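PDB 2CU2: putative mannose-1-phosphate guanylyl transferase from Thermus thermophilus, which probably catalyses the transfer of a guanylyl group from GTP to mannose 1-phosphate, yielding GDP-mannose and pyrophosphate. Local coordinates for residues A[22-28]-A[62-66]; A[133-139]-A[243-249]; A[304-308]-A[317-321]. One frame throughout, in Å; residues are numbered along the deposited sequence.

Contact 1 of 3, residues A[22-28]-A[62-66]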
ATOM      1  N   GLU A  22       7.178  -9.913 -14.842  1.00 53.48           N
ATOM      2  CA  GLU A  22       7.285 -10.833 -15.975  1.00 54.68           C
ATOM      3  C   GLU A  22       8.727 -10.916 -16.479  1.00 53.98           C
ATOM      4  O   GLU A  22       9.280 -11.983 -16.712  1.00 52.73           O
ATOM      5  CB  GLU A  22       6.371 -10.350 -17.112  1.00 57.80           C
ATOM      6  CG  GLU A  22       5.609 -11.501 -17.784  1.00 62.16           C
ATOM      7  CD  GLU A  22       6.453 -12.097 -18.888  1.00 64.49           C
ATOM      8  OE1 GLU A  22       7.466 -12.707 -18.578  1.00 65.63           O
ATOM      9  OE2 GLU A  22       6.045 -12.020 -20.045  1.00 67.23           O
ATOM     10  N   ASP A  23       9.348  -9.753 -16.632  1.00 53.82           N
ATOM     11  CA  ASP A  23      10.709  -9.727 -17.151  1.00 54.56           C
ATOM     12  C   ASP A  23      11.732  -9.673 -16.017  1.00 53.88           C
ATOM     13  O   ASP A  23      12.908  -9.390 -16.204  1.00 53.72           O
ATOM     14  CB  ASP A  23      10.857  -8.499 -18.051  1.00 57.05           C
ATOM     15  CG  ASP A  23      10.578  -7.241 -17.241  1.00 59.90           C
ATOM     16  OD1 ASP A  23      10.293  -7.377 -16.051  1.00 61.40           O
ATOM     17  OD2 ASP A  23      10.651  -6.150 -17.800  1.00 62.42           O
ATOM     18  N   ARG A  24      11.227  -9.917 -14.794  1.00 52.58           N
ATOM     19  CA  ARG A  24      12.106  -9.913 -13.634  1.00 51.18           C
ATOM     20  C   ARG A  24      11.784 -11.074 -12.691  1.00 48.36           C
ATOM     21  O   ARG A  24      10.956 -10.971 -11.795  1.00 48.56           O
ATOM     22  CB  ARG A  24      11.922  -8.583 -12.902  1.00 53.53           C
ATOM     23  CG  ARG A  24      13.251  -7.981 -12.448  1.00 57.88           C
ATOM     24  CD  ARG A  24      14.077  -7.453 -13.625  1.00 61.87           C
ATOM     25  NE  ARG A  24      14.315  -6.013 -13.483  1.00 65.70           N
ATOM     26  CZ  ARG A  24      14.826  -5.364 -14.545  1.00 66.66           C
ATOM     27  NH1 ARG A  24      15.091  -6.020 -15.661  1.00 66.95           N
ATOM     28  NH2 ARG A  24      15.059  -4.050 -14.466  1.00 68.37           N
ATOM     29  N   PRO A  25      12.450 -12.215 -12.963  1.00 45.59           N
ATOM     30  CA  PRO A  25      12.293 -13.416 -12.157  1.00 43.69           C
ATOM     31  C   PRO A  25      12.866 -13.233 -10.749  1.00 41.78           C
ATOM     32  O   PRO A  25      13.535 -12.256 -10.436  1.00 38.94           O
ATOM     33  CB  PRO A  25      13.010 -14.560 -12.875  1.00 44.14           C
ATOM     34  CG  PRO A  25      13.441 -14.056 -14.252  1.00 44.72           C
ATOM     35  CD  PRO A  25      13.385 -12.470 -14.044  1.00 45.44           C
ATOM     36  N   LYS A  26      12.553 -14.215  -9.883  1.00 39.47           N
ATOM     37  CA  LYS A  26      12.872 -14.085  -8.457  1.00 38.98           C
ATOM     38  C   LYS A  26      14.335 -13.679  -8.207  1.00 37.77           C
ATOM     39  O   LYS A  26      14.638 -12.818  -7.392  1.00 37.80           O
ATOM     40  CB  LYS A  26      12.579 -15.425  -7.781  1.00 39.27           C
ATOM     41  CG  LYS A  26      13.215 -15.525  -6.392  1.00 40.75           C
ATOM     42  CD  LYS A  26      12.419 -16.434  -5.455  1.00 38.21           C
ATOM     43  CE  LYS A  26      13.269 -16.976  -4.301  1.00 40.34           C
ATOM     44  NZ  LYS A  26      12.692 -18.225  -3.808  1.00 39.11           N
ATOM     45  N   PRO A  27      15.262 -14.365  -8.902  1.00 36.59           N
ATOM     46  CA  PRO A  27      16.693 -14.192  -8.657  1.00 35.91           C
ATOM     47  C   PRO A  27      17.156 -12.750  -8.888  1.00 35.60           C
ATOM     48  O   PRO A  27      18.245 -12.348  -8.498  1.00 34.27           O
ATOM     49  CB  PRO A  27      17.441 -15.138  -9.593  1.00 35.91           C
ATOM     50  CG  PRO A  27      16.430 -16.112 -10.192  1.00 35.80           C
ATOM     51  CD  PRO A  27      15.052 -15.333  -9.965  1.00 36.44           C
ATOM     52  N   PHE A  28      16.319 -11.978  -9.604  1.00 36.21           N
ATOM     53  CA  PHE A  28      16.737 -10.626  -9.958  1.00 36.58           C
ATOM     54  C   PHE A  28      16.045  -9.527  -9.147  1.00 38.23           C
ATOM     55  O   PHE A  28      15.930  -8.382  -9.565  1.00 39.83           O
ATOM     56  CB  PHE A  28      16.528 -10.429 -11.461  1.00 36.13           C
ATOM     57  CG  PHE A  28      17.225 -11.509 -12.231  1.00 36.95           C
ATOM     58  CD1 PHE A  28      18.571 -11.366 -12.548  1.00 38.17           C
ATOM     59  CD2 PHE A  28      16.509 -12.601 -12.692  1.00 38.40           C
ATOM     60  CE1 PHE A  28      19.199 -12.321 -13.332  1.00 37.23           C
ATOM     61  CE2 PHE A  28      17.146 -13.556 -13.477  1.00 37.55           C
ATOM     62  CZ  PHE A  28      18.490 -13.421 -13.799  1.00 37.23           C
ATOM     63  N   GLN A  62      15.139 -14.402 -20.855  1.00 51.48           N
ATOM     64  CA  GLN A  62      15.599 -13.585 -19.732  1.00 50.73           C
ATOM     65  C   GLN A  62      17.049 -13.124 -19.908  1.00 50.53           C
ATOM     66  O   GLN A  62      17.697 -12.645 -18.986  1.00 49.29           O
ATOM     67  CB  GLN A  62      15.466 -14.406 -18.441  1.00 53.14           C
ATOM     68  CG  GLN A  62      14.556 -13.738 -17.409  1.00 54.90           C
ATOM     69  CD  GLN A  62      13.119 -14.121 -17.681  1.00 56.35           C
ATOM     70  OE1 GLN A  62      12.215 -13.304 -17.737  1.00 56.42           O
ATOM     71  NE2 GLN A  62      12.928 -15.446 -17.844  1.00 57.74           N
ATOM     72  N   GLU A  63      17.574 -13.312 -21.131  1.00 49.62           N
ATOM     73  CA  GLU A  63      18.963 -12.947 -21.375  1.00 49.29           C
ATOM     74  C   GLU A  63      19.244 -11.485 -21.016  1.00 48.55           C
ATOM     75  O   GLU A  63      20.311 -11.123 -20.538  1.00 47.71           O
ATOM     76  CB  GLU A  63      19.266 -13.183 -22.855  1.00 51.07           C
ATOM     77  CG  GLU A  63      20.758 -13.053 -23.156  1.00 53.56           C
ATOM     78  CD  GLU A  63      21.007 -13.354 -24.615  1.00 55.78           C
ATOM     79  OE1 GLU A  63      22.162 -13.398 -25.014  1.00 55.05           O
ATOM     80  OE2 GLU A  63      20.036 -13.538 -25.348  1.00 56.93           O
ATOM     81  N   ALA A  64      18.249 -10.625 -21.304  1.00 47.41           N
ATOM     82  CA  ALA A  64      18.444  -9.195 -21.084  1.00 47.61           C
ATOM     83  C   ALA A  64      18.830  -8.879 -19.635  1.00 47.07           C
ATOM     84  O   ALA A  64      19.863  -8.282 -19.353  1.00 46.43           O
ATOM     85  CB  ALA A  64      17.144  -8.477 -21.445  1.00 47.40           C
ATOM     86  N   VAL A  65      17.976  -9.276 -18.698  1.00 45.60           N
ATOM     87  CA  VAL A  65      18.209  -8.983 -17.284  1.00 44.98           C
ATOM     88  C   VAL A  65      19.414  -9.747 -16.707  1.00 44.30           C
ATOM     89  O   VAL A  65      19.997  -9.369 -15.701  1.00 44.15           O
ATOM     90  CB  VAL A  65      16.941  -9.314 -16.497  1.00 46.70           C
ATOM     91  CG1 VAL A  65      16.706 -10.823 -16.478  1.00 44.65           C
ATOM     92  CG2 VAL A  65      17.065  -8.811 -15.069  1.00 46.71           C
ATOM     93  N   ALA A  66      19.768 -10.870 -17.361  1.00 43.42           N
ATOM     94  CA  ALA A  66      20.848 -11.688 -16.826  1.00 42.23           C
ATOM     95  C   ALA A  66      22.225 -11.261 -17.344  1.00 43.16           C
ATOM     96  O   ALA A  66      23.250 -11.452 -16.697  1.00 42.30           O
ATOM     97  CB  ALA A  66      20.575 -13.147 -17.204  1.00 40.76           C
TER
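Across this contact the backbone of 22-28, a loop that tightens into a short 3-10 turn at K26 and P27, runs past the single-turn helix 63-66, with the CA atoms of D23 and Q62 6.7 Å apart and those of R24 and V65 at 7.2 Å. V65 CG1 sits 4.0 Å from the centroid of the F28 ring, only 7° off the normal, a CH-pi contact over the middle of one face; P27 CB lies over the opposite face, nearer the rim. With CG1 placed between its own backbone N and carbonyl carbon (chi1 69°), V65 has CG2 anti to that N and beside R24, 3.5 Å from R24 NH1. A66 adds its CB at 4.0 Å from F28 CZ. The 22-28 loop follows the first strand of the nucleotidyltransferase domain, a GT-A-like fold, and is consistent with the end of the glycine-rich signature loop of sugar-phosphate nucleotidyltransferases, which closes on a lysine, here K26. K26 NZ forms a salt bridge with D109, while F28 also rests on L38 of helix 37-45. Q62, the N-cap residue, and P25 meet from opposite directions, Q62 CG 3.4 Å from P25 CG. The Q62 amide oxygen OE1 stops 3.4 Å from E22 O, a meeting of two acceptors without a bond. The D23 carboxylate pairs with R21 in a salt bridge.

Contact 2 of 3, residues A[133-139]-A[243-249]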
ATOM      1  N   PHE A 133      30.004 -41.151  -5.989  1.00 49.27           N
ATOM      2  CA  PHE A 133      29.127 -40.442  -5.060  1.00 47.48           C
ATOM      3  C   PHE A 133      28.581 -39.139  -5.655  1.00 45.83           C
ATOM      4  O   PHE A 133      29.300 -38.356  -6.262  1.00 46.80           O
ATOM      5  CB  PHE A 133      29.912 -40.155  -3.777  1.00 47.29           C
ATOM      6  CG  PHE A 133      30.210 -41.442  -3.058  1.00 47.85           C
ATOM      7  CD1 PHE A 133      31.452 -42.044  -3.218  1.00 48.01           C
ATOM      8  CD2 PHE A 133      29.229 -42.053  -2.294  1.00 47.56           C
ATOM      9  CE1 PHE A 133      31.708 -43.268  -2.616  1.00 49.34           C
ATOM     10  CE2 PHE A 133      29.494 -43.281  -1.693  1.00 46.81           C
ATOM     11  CZ  PHE A 133      30.731 -43.894  -1.853  1.00 47.32           C
ATOM     12  N   VAL A 134      27.269 -38.977  -5.412  1.00 42.60           N
ATOM     13  CA  VAL A 134      26.670 -37.660  -5.551  1.00 42.21           C
ATOM     14  C   VAL A 134      26.493 -37.019  -4.175  1.00 39.95           C
ATOM     15  O   VAL A 134      26.062 -37.650  -3.219  1.00 39.51           O
ATOM     16  CB  VAL A 134      25.310 -37.810  -6.239  1.00 42.74           C
ATOM     17  CG1 VAL A 134      24.290 -38.383  -5.257  1.00 44.82           C
ATOM     18  CG2 VAL A 134      24.825 -36.456  -6.727  1.00 44.20           C
ATOM     19  N   VAL A 135      26.887 -35.760  -3.996  1.00 36.55           N
ATOM     20  CA  VAL A 135      26.819 -35.115  -2.687  1.00 33.52           C
ATOM     21  C   VAL A 135      25.745 -34.031  -2.608  1.00 33.89           C
ATOM     22  O   VAL A 135      25.603 -33.219  -3.522  1.00 34.04           O
ATOM     23  CB  VAL A 135      28.191 -34.473  -2.312  1.00 34.31           C
ATOM     24  CG1 VAL A 135      28.191 -34.043  -0.837  1.00 31.69           C
ATOM     25  CG2 VAL A 135      29.325 -35.457  -2.583  1.00 31.40           C
ATOM     26  N   ALA A 136      24.999 -34.019  -1.505  1.00 31.15           N
ATOM     27  CA  ALA A 136      23.945 -33.033  -1.299  1.00 30.50           C
ATOM     28  C   ALA A 136      24.209 -32.202  -0.048  1.00 31.53           C
ATOM     29  O   ALA A 136      24.996 -32.593   0.825  1.00 30.43           O
ATOM     30  CB  ALA A 136      22.584 -33.727  -1.193  1.00 30.47           C
ATOM     31  N   LEU A 137      23.555 -31.044   0.018  1.00 32.28           N
ATOM     32  CA  LEU A 137      23.690 -30.121   1.146  1.00 32.15           C
ATOM     33  C   LEU A 137      22.453 -30.227   2.013  1.00 32.78           C
ATOM     34  O   LEU A 137      21.329 -30.123   1.517  1.00 33.45           O
ATOM     35  CB  LEU A 137      23.832 -28.673   0.656  1.00 30.61           C
ATOM     36  CG  LEU A 137      23.708 -27.547   1.707  1.00 30.24           C
ATOM     37  CD1 LEU A 137      24.917 -27.540   2.636  1.00 27.86           C
ATOM     38  CD2 LEU A 137      23.592 -26.200   0.994  1.00 29.08           C
ATOM     39  N   GLY A 138      22.667 -30.433   3.307  1.00 32.02           N
ATOM     40  CA  GLY A 138      21.565 -30.544   4.241  1.00 30.81           C
ATOM     41  C   GLY A 138      21.615 -29.438   5.282  1.00 31.42           C
ATOM     42  O   GLY A 138      22.673 -28.871   5.554  1.00 32.12           O
ATOM     43  N   LEU A 139      20.463 -29.121   5.862  1.00 30.31           N
ATOM     44  CA  LEU A 139      20.375 -28.088   6.879  1.00 30.94           C
ATOM     45  C   LEU A 139      19.404 -28.528   7.963  1.00 29.87           C
ATOM     46  O   LEU A 139      18.324 -29.031   7.666  1.00 29.27           O
ATOM     47  CB  LEU A 139      19.911 -26.778   6.241  1.00 29.60           C
ATOM     48  CG  LEU A 139      20.943 -26.318   5.208  1.00 32.92           C
ATOM     49  CD1 LEU A 139      20.271 -25.647   4.053  1.00 30.06           C
ATOM     50  CD2 LEU A 139      21.969 -25.408   5.880  1.00 31.69           C
ATOM     51  N   ARG A 243      24.341 -44.068  -4.368  1.00 45.10           N
ATOM     52  CA  ARG A 243      25.522 -43.634  -3.623  1.00 45.79           C
ATOM     53  C   ARG A 243      25.512 -42.125  -3.344  1.00 44.91           C
ATOM     54  O   ARG A 243      26.015 -41.320  -4.118  1.00 44.19           O
ATOM     55  CB  ARG A 243      26.762 -44.004  -4.438  1.00 47.78           C
ATOM     56  CG  ARG A 243      27.068 -45.501  -4.383  1.00 51.30           C
ATOM     57  CD  ARG A 243      28.278 -45.873  -5.249  1.00 55.18           C
ATOM     58  NE  ARG A 243      29.469 -46.060  -4.416  1.00 58.08           N
ATOM     59  CZ  ARG A 243      30.656 -46.140  -5.046  1.00 60.47           C
ATOM     60  NH1 ARG A 243      30.718 -46.045  -6.362  1.00 61.34           N
ATOM     61  NH2 ARG A 243      31.773 -46.311  -4.332  1.00 61.63           N
ATOM     62  N   VAL A 244      24.870 -41.732  -2.218  1.00 43.17           N
ATOM     63  CA  VAL A 244      24.711 -40.324  -1.884  1.00 40.68           C
ATOM     64  C   VAL A 244      25.374 -39.969  -0.550  1.00 40.06           C
ATOM     65  O   VAL A 244      25.279 -40.680   0.441  1.00 38.84           O
ATOM     66  CB  VAL A 244      23.214 -40.027  -1.807  1.00 40.67           C
ATOM     67  CG1 VAL A 244      22.994 -38.554  -1.468  1.00 40.82           C
ATOM     68  CG2 VAL A 244      22.553 -40.340  -3.136  1.00 41.32           C
ATOM     69  N   ARG A 245      26.104 -38.837  -0.566  1.00 38.78           N
ATOM     70  CA  ARG A 245      26.656 -38.306   0.675  1.00 38.45           C
ATOM     71  C   ARG A 245      26.064 -36.927   0.984  1.00 37.56           C
ATOM     72  O   ARG A 245      25.647 -36.188   0.105  1.00 37.92           O
ATOM     73  CB  ARG A 245      28.174 -38.193   0.518  1.00 39.06           C
ATOM     74  CG  ARG A 245      28.884 -39.542   0.628  1.00 40.52           C
ATOM     75  CD  ARG A 245      30.341 -39.462   0.156  1.00 42.09           C
ATOM     76  NE  ARG A 245      31.046 -40.716   0.440  1.00 43.74           N
ATOM     77  CZ  ARG A 245      32.303 -40.839  -0.031  1.00 45.61           C
ATOM     78  NH1 ARG A 245      32.859 -39.852  -0.714  1.00 46.91           N
ATOM     79  NH2 ARG A 245      32.988 -41.962   0.201  1.00 46.89           N
ATOM     80  N   VAL A 246      25.991 -36.604   2.288  1.00 34.94           N
ATOM     81  CA  VAL A 246      25.407 -35.322   2.669  1.00 34.21           C
ATOM     82  C   VAL A 246      26.310 -34.549   3.634  1.00 34.92           C
ATOM     83  O   VAL A 246      26.773 -35.067   4.642  1.00 35.40           O
ATOM     84  CB  VAL A 246      24.051 -35.592   3.322  1.00 32.89           C
ATOM     85  CG1 VAL A 246      23.367 -34.272   3.672  1.00 33.67           C
ATOM     86  CG2 VAL A 246      23.168 -36.380   2.371  1.00 32.76           C
ATOM     87  N   VAL A 247      26.502 -33.279   3.301  1.00 33.87           N
ATOM     88  CA  VAL A 247      27.192 -32.315   4.149  1.00 34.76           C
ATOM     89  C   VAL A 247      26.209 -31.351   4.819  1.00 35.09           C
ATOM     90  O   VAL A 247      25.351 -30.750   4.189  1.00 35.60           O
ATOM     91  CB  VAL A 247      28.183 -31.537   3.282  1.00 34.38           C
ATOM     92  CG1 VAL A 247      28.917 -30.502   4.133  1.00 34.34           C
ATOM     93  CG2 VAL A 247      29.197 -32.490   2.678  1.00 34.69           C
ATOM     94  N   LEU A 248      26.335 -31.247   6.156  1.00 34.79           N
ATOM     95  CA  LEU A 248      25.443 -30.360   6.890  1.00 35.35           C
ATOM     96  C   LEU A 248      25.988 -28.931   6.956  1.00 35.36           C
ATOM     97  O   LEU A 248      27.054 -28.659   7.493  1.00 36.70           O
ATOM     98  CB  LEU A 248      25.284 -30.913   8.309  1.00 34.39           C
ATOM     99  CG  LEU A 248      24.411 -32.168   8.363  1.00 36.18           C
ATOM    100  CD1 LEU A 248      24.013 -32.536   9.793  1.00 36.63           C
ATOM    101  CD2 LEU A 248      23.108 -32.024   7.579  1.00 37.31           C
ATOM    102  N   GLY A 249      25.228 -28.004   6.345  1.00 34.68           N
ATOM    103  CA  GLY A 249      25.587 -26.595   6.446  1.00 36.70           C
ATOM    104  C   GLY A 249      24.991 -25.976   7.713  1.00 38.70           C
ATOM    105  O   GLY A 249      23.857 -26.237   8.092  1.00 41.41           O
TER
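F133 lies between two arginines of the neighbouring segment. The R245 guanidinium is stacked flat on one ring face, planes 5° apart and centres 3.5 Å apart, whereas R243 approaches the other face off-centre, its CZ 4.3 Å from the ring centroid and its plane turned by 56°. R245 CG stands anti to the carbonyl carbon (chi1 -76°), and the extended chain beyond it carries the guanidinium over the ring face. The stack leaves its N-H groups to partners beyond the ring: NH2 forms a salt bridge with E130 and NH1 a hydrogen bond to A128 O. An alanine at F133 would probably leave one face of the R245 guanidinium without its stacking partner and R243 without the ring it rests against. Beyond F133, strands 134-139 and 244-249 pair in parallel through a ladder of six bonds, opened by V134 N to R243 O. R245 both donates, N to V134 O at 2.9 Å, and accepts, from A136 N at 2.8 Å through its O; V247 repeats this with A136 O and G138 N, the latter bond nearly straight, and G249 N to G138 O completes the set. V134 CG1 presses tightly on V244 CG2, at 3.4 Å. In the central mixed sheet, 134-139 also pairs with strand 184-192 and 244-249 with strand 160-167, while V135, L137 and V247 rest on M125 of helix 115-128.

Contact 3 of 3, residues A[304-308]-A[317-321]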
ATOM      1  N   SER A 304      -1.137  -5.689  13.065  1.00 30.12           N
ATOM      2  CA  SER A 304      -0.155  -6.699  13.425  1.00 31.75           C
ATOM      3  C   SER A 304      -0.180  -7.905  12.500  1.00 30.90           C
ATOM      4  O   SER A 304      -1.219  -8.255  11.951  1.00 31.58           O
ATOM      5  CB  SER A 304      -0.397  -7.183  14.853  1.00 32.07           C
ATOM      6  OG  SER A 304      -0.109  -6.166  15.788  1.00 38.84           O
ATOM      7  N   GLY A 305       0.981  -8.540  12.353  1.00 30.79           N
ATOM      8  CA  GLY A 305       1.104  -9.726  11.532  1.00 29.86           C
ATOM      9  C   GLY A 305       0.782  -9.577  10.061  1.00 28.61           C
ATOM     10  O   GLY A 305       0.424 -10.558   9.401  1.00 27.78           O
ATOM     11  N   LEU A 306       0.923  -8.370   9.530  1.00 28.47           N
ATOM     12  CA  LEU A 306       0.619  -8.155   8.123  1.00 27.70           C
ATOM     13  C   LEU A 306       1.843  -7.989   7.232  1.00 29.01           C
ATOM     14  O   LEU A 306       2.930  -7.615   7.683  1.00 28.26           O
ATOM     15  CB  LEU A 306      -0.256  -6.913   7.937  1.00 27.06           C
ATOM     16  CG  LEU A 306      -1.699  -6.847   8.450  1.00 29.28           C
ATOM     17  CD1 LEU A 306      -2.311  -5.507   8.024  1.00 25.52           C
ATOM     18  CD2 LEU A 306      -2.521  -7.993   7.867  1.00 26.90           C
ATOM     19  N   VAL A 307       1.647  -8.293   5.956  1.00 29.18           N
ATOM     20  CA  VAL A 307       2.669  -8.089   4.955  1.00 27.19           C
ATOM     21  C   VAL A 307       2.102  -6.933   4.141  1.00 28.54           C
ATOM     22  O   VAL A 307       0.975  -7.002   3.659  1.00 28.33           O
ATOM     23  CB  VAL A 307       2.841  -9.296   3.993  1.00 27.81           C
ATOM     24  CG1 VAL A 307       3.627  -8.848   2.747  1.00 25.48           C
ATOM     25  CG2 VAL A 307       3.571 -10.439   4.690  1.00 25.61           C
ATOM     26  N   VAL A 308       2.862  -5.854   4.026  1.00 29.41           N
ATOM     27  CA  VAL A 308       2.444  -4.712   3.225  1.00 28.04           C
ATOM     28  C   VAL A 308       3.632  -4.516   2.294  1.00 29.58           C
ATOM     29  O   VAL A 308       4.723  -4.171   2.751  1.00 28.06           O
ATOM     30  CB  VAL A 308       2.249  -3.446   4.076  1.00 28.09           C
ATOM     31  CG1 VAL A 308       1.679  -2.318   3.204  1.00 26.38           C
ATOM     32  CG2 VAL A 308       1.320  -3.740   5.243  1.00 24.92           C
ATOM     33  N   VAL A 317      -1.414  -6.307   0.508  1.00 29.58           N
ATOM     34  CA  VAL A 317      -1.689  -6.326   1.937  1.00 29.17           C
ATOM     35  C   VAL A 317      -2.288  -7.696   2.233  1.00 29.02           C
ATOM     36  O   VAL A 317      -3.371  -8.017   1.751  1.00 29.13           O
ATOM     37  CB  VAL A 317      -2.687  -5.227   2.357  1.00 29.37           C
ATOM     38  CG1 VAL A 317      -2.999  -5.356   3.851  1.00 29.67           C
ATOM     39  CG2 VAL A 317      -2.106  -3.857   2.067  1.00 26.90           C
ATOM     40  N   VAL A 318      -1.572  -8.503   3.012  1.00 29.14           N
ATOM     41  CA  VAL A 318      -2.019  -9.855   3.357  1.00 28.60           C
ATOM     42  C   VAL A 318      -1.417 -10.303   4.691  1.00 29.32           C
ATOM     43  O   VAL A 318      -0.272  -9.983   4.983  1.00 29.60           O
ATOM     44  CB  VAL A 318      -1.584 -10.872   2.254  1.00 28.69           C
ATOM     45  CG1 VAL A 318      -0.068 -10.834   2.085  1.00 26.06           C
ATOM     46  CG2 VAL A 318      -2.028 -12.293   2.623  1.00 27.41           C
ATOM     47  N   PRO A 319      -2.190 -11.023   5.531  1.00 29.18           N
ATOM     48  CA  PRO A 319      -1.585 -11.530   6.756  1.00 29.32           C
ATOM     49  C   PRO A 319      -0.441 -12.477   6.440  1.00 30.75           C
ATOM     50  O   PRO A 319      -0.509 -13.308   5.543  1.00 30.66           O
ATOM     51  CB  PRO A 319      -2.649 -12.279   7.549  1.00 29.57           C
ATOM     52  CG  PRO A 319      -4.006 -11.925   6.965  1.00 28.79           C
ATOM     53  CD  PRO A 319      -3.600 -11.377   5.516  1.00 29.16           C
ATOM     54  N   LYS A 320       0.652 -12.320   7.197  1.00 29.82           N
ATOM     55  CA  LYS A 320       1.845 -13.043   6.815  1.00 31.08           C
ATOM     56  C   LYS A 320       1.652 -14.560   6.812  1.00 33.11           C
ATOM     57  O   LYS A 320       2.359 -15.291   6.139  1.00 33.99           O
ATOM     58  CB  LYS A 320       3.011 -12.619   7.704  1.00 29.03           C
ATOM     59  CG  LYS A 320       2.822 -12.967   9.177  1.00 29.88           C
ATOM     60  CD  LYS A 320       3.904 -12.325  10.039  1.00 30.25           C
ATOM     61  CE  LYS A 320       3.929 -12.875  11.467  1.00 30.82           C
ATOM     62  NZ  LYS A 320       4.661 -11.944  12.328  1.00 28.43           N
ATOM     63  N   ASP A 321       0.674 -15.042   7.608  1.00 35.67           N
ATOM     64  CA  ASP A 321       0.444 -16.484   7.605  1.00 38.93           C
ATOM     65  C   ASP A 321      -0.174 -16.988   6.297  1.00 39.94           C
ATOM     66  O   ASP A 321      -0.140 -18.169   5.978  1.00 41.16           O
ATOM     67  CB  ASP A 321      -0.402 -16.893   8.821  1.00 42.82           C
ATOM     68  CG  ASP A 321      -1.748 -16.172   8.835  1.00 46.60           C
ATOM     69  OD1 ASP A 321      -2.153 -15.699   7.771  1.00 49.91           O
ATOM     70  OD2 ASP A 321      -2.405 -16.170   9.875  1.00 48.81           O
TER
HETATM   71  O   HOH W   1      -0.735 -13.307  10.085  1.00 42.93           O
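V307 and V318 point to the same face of an antiparallel hairpin, V307 CB lying 3.8 Å from V318 CG1. The CG2 branch of V307 crosses K320 obliquely, 3.8 Å from K320 CB. With CG between the backbone N and the carbonyl carbon (chi1 64°), the K320 chain passes G305, its CG 3.4 Å from G305 O, then runs extended to NZ, which meets G288 O and forms a salt bridge with E263. V308 and V317 occupy the other face, where V308 CG1 lies 4.2 Å from V317 CG2. L306 and P319 diverge, yet L306 CD2 comes back to 3.8 Å from P319 CA. The backbones are fastened by reciprocal bonds between V307 and V318, and past the end of the paired strands K320 N donates to G305 O at 2.8 Å, nearly straight (173°). A water also donates to G305 O, giving that oxygen a second donor. G305 has a positive phi (61°), which favours glycine where the chain enters the strand. Strand 306-311 lies between 290-293 and 314-319 in a four-stranded sheet; V317 pairs in parallel with a strand of the second subunit, continuing the sheet across the interface, and V318 and P319 pack on L301 of that subunit.

Read from the N terminus, the three contacts occur in series, none nesting in or crossing another. Contact 1 closes a short excursion that contains helix 37-45 and strand 54-59, packing the loop after the first strand against helix 63-66. Contact 2 then closes a far longer loop, more than a hundred residues with several helices and strands between, and joins two strands of the large sheet in the same nucleotidyltransferase domain. It lies across the centre of the chain from contact 1, their centres about 30 Å apart. Contact 3, which the second subunit also touches, is a local hairpin in the C-terminal beta-helix-like region, about 36 Å from contact 2, centre to centre.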